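PDB 5DYN: putative peptidase from Bacteroides fragilis, which is a clostripain-family (C11) cysteine protease, here its C-terminal part, and probably activates the Bacteroides fragilis toxin by proteolytic cleavage. Local coordinates for residues 59-64 with 100-105. Residues are numbered along the deposited sequence; the frame is centred on the assembly and turned at random.
With NA (sodium ion), chain E; NA (sodium ion), chain F.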
loop_
_atom_site.group_PDB
_atom_site.type_symbol
_atom_site.label_atom_id
_atom_site.label_comp_id
_atom_site.label_asym_id
_atom_site.label_seq_id
_atom_site.Cartn_x
_atom_site.Cartn_y
_atom_site.Cartn_z
ATOM N N PRO B 59 2.100 -9.530 -5.944
ATOM C CA PRO B 59 2.827 -10.790 -6.141
ATOM C C PRO B 59 3.621 -11.204 -4.905
ATOM O O PRO B 59 4.211 -10.349 -4.249
ATOM C CB PRO B 59 3.772 -10.473 -7.306
ATOM C CG PRO B 59 3.098 -9.372 -8.048
ATOM C CD PRO B 59 2.398 -8.548 -7.003
ATOM N N GLY B 60 3.620 -12.499 -4.598
ATOM C CA GLY B 60 4.392 -13.048 -3.493
ATOM C C GLY B 60 5.834 -12.577 -3.384
ATOM O O GLY B 60 6.248 -12.097 -2.327
ATOM N N PRO B 61 6.615 -12.712 -4.472
ATOM C CA PRO B 61 8.006 -12.238 -4.457
ATOM C C PRO B 61 8.140 -10.726 -4.258
ATOM O O PRO B 61 9.249 -10.240 -4.047
ATOM C CB PRO B 61 8.534 -12.652 -5.839
ATOM C CG PRO B 61 7.315 -12.889 -6.670
ATOM C CD PRO B 61 6.303 -13.430 -5.719
ATOM N N GLY B 62 7.029 -9.999 -4.335
ATOM C CA GLY B 62 7.016 -8.578 -4.036
ATOM C C GLY B 62 7.895 -7.722 -4.926
ATOM O O GLY B 62 8.039 -7.981 -6.119
ATOM N N ALA B 63 8.486 -6.688 -4.341
ATOM C CA ALA B 63 9.324 -5.767 -5.094
ATOM C C ALA B 63 10.656 -6.398 -5.495
ATOM O O ALA B 63 11.212 -7.211 -4.755
ATOM C CB ALA B 63 9.568 -4.500 -4.282
ATOM N N PRO B 64 11.161 -6.031 -6.684
ATOM C CA PRO B 64 12.540 -6.340 -7.074
ATOM C C PRO B 64 13.493 -5.406 -6.347
ATOM O O PRO B 64 13.967 -4.427 -6.923
ATOM C CB PRO B 64 12.547 -6.087 -8.582
ATOM C CG PRO B 64 11.494 -5.046 -8.778
ATOM C CD PRO B 64 10.424 -5.346 -7.761
ATOM N N MET B 100 3.161 -19.738 -14.347
ATOM C CA MET B 100 3.205 -18.865 -13.173
ATOM C C MET B 100 3.764 -19.549 -11.929
ATOM O O MET B 100 3.370 -20.666 -11.592
ATOM C CB MET B 100 1.802 -18.331 -12.863
ATOM C CG MET B 100 1.628 -16.832 -13.053
ATOM S SD MET B 100 2.477 -15.846 -11.805
ATOM C CE MET B 100 1.694 -16.459 -10.318
ATOM N N SER B 101 4.684 -18.866 -11.253
ATOM C CA SER B 101 5.197 -19.312 -9.961
ATOM C C SER B 101 5.888 -18.155 -9.251
ATOM O O SER B 101 6.140 -17.112 -9.851
ATOM C CB SER B 101 6.169 -20.482 -10.125
ATOM O OG SER B 101 7.443 -20.031 -10.549
ATOM N N ASN B 102 6.190 -18.343 -7.972
ATOM C CA ASN B 102 6.922 -17.340 -7.212
ATOM C C ASN B 102 8.331 -17.164 -7.754
ATOM O O ASN B 102 8.847 -16.050 -7.816
ATOM C CB ASN B 102 6.976 -17.715 -5.728
ATOM C CG ASN B 102 5.620 -17.632 -5.054
ATOM O OD1 ASN B 102 4.762 -16.844 -5.452
ATOM N ND2 ASN B 102 5.423 -18.444 -4.023
ATOM N N GLU B 103 8.945 -18.274 -8.152
ATOM C CA GLU B 103 10.318 -18.264 -8.645
ATOM C C GLU B 103 10.395 -17.761 -10.082
ATOM O O GLU B 103 11.467 -17.394 -10.561
ATOM C CB GLU B 103 10.931 -19.660 -8.546
ATOM C CG GLU B 103 10.778 -20.302 -7.177
ATOM C CD GLU B 103 12.060 -20.261 -6.369
ATOM O OE1 GLU B 103 13.130 -19.996 -6.960
ATOM O OE2 GLU B 103 11.998 -20.488 -5.142
ATOM N N ASP B 104 9.255 -17.747 -10.765
ATOM C CA ASP B 104 9.174 -17.206 -12.118
ATOM C C ASP B 104 7.816 -16.550 -12.346
ATOM O O ASP B 104 6.894 -17.172 -12.874
ATOM C CB ASP B 104 9.414 -18.303 -13.157
ATOM C CG ASP B 104 9.529 -17.755 -14.570
ATOM O OD1 ASP B 104 9.801 -16.544 -14.726
ATOM O OD2 ASP B 104 9.343 -18.537 -15.525
ATOM N N TRP B 105 7.693 -15.290 -11.945
ATOM C CA TRP B 105 6.410 -14.604 -12.006
ATOM C C TRP B 105 6.124 -14.036 -13.391
ATOM O O TRP B 105 6.719 -13.041 -13.799
ATOM C CB TRP B 105 6.352 -13.484 -10.971
ATOM C CG TRP B 105 4.955 -13.076 -10.650
ATOM C CD1 TRP B 105 4.184 -12.183 -11.333
ATOM C CD2 TRP B 105 4.151 -13.554 -9.564
ATOM N NE1 TRP B 105 2.950 -12.073 -10.739
ATOM C CE2 TRP B 105 2.905 -12.904 -9.650
ATOM C CE3 TRP B 105 4.368 -14.467 -8.525
ATOM C CZ2 TRP B 105 1.876 -13.136 -8.739
ATOM C CZ3 TRP B 105 3.348 -14.696 -7.622
ATOM C CH2 TRP B 105 2.117 -14.033 -7.734
HETATM NA NA NA E . 11.515 -9.724 -4.282
HETATM NA NA NA F . 5.263 -11.354 -14.848
HETATM O O HOH W 1 11.718 -12.093 -5.212
#
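The indole of Trp105 lies between Pro59 on one face and Met100 on the other. Met100 begins the 100-105 loop: its flexible thioether folds back so that Met100 SD sits 3.6 Å above the Trp105 ring plane. Ser101 OG accepts from Asp104 N three residues on (2.9 Å), an ST motif within the loop. Asn102 then meets Pro61, with Pro61 CD 3.8 Å from Asn102 OD1; Asn102 OD1 lies at the edge of the indole, in its plane. With CG anti to the backbone N (chi1 -160°), the wide indole of Trp105 reaches the type I turn that runs from Pro59 to Gly62. Pro59, rigid and apolar, makes a CH-pi contact, Pro59 CB standing 3.6 Å from the centroid of the six-membered ring of Trp105, while Pro61 CD approaches Trp105 CE3 obliquely at 3.6 Å. Gly60, lacking a side chain, lets its N come 3.7 Å from Trp105 CZ3 and leaves room beside Asn102 OD1. Each loop also binds a sodium ion, through Pro61 O and Ala63 O with Asp35 and Glu38 of the other chain, and through Trp105 O with Tyr90 O. Both loops pack beside helix 78-92 through Tyr90; 59-64 leads from strand 50-53 into helix 65-72, while the loop 100-105 runs on toward strand 110-115.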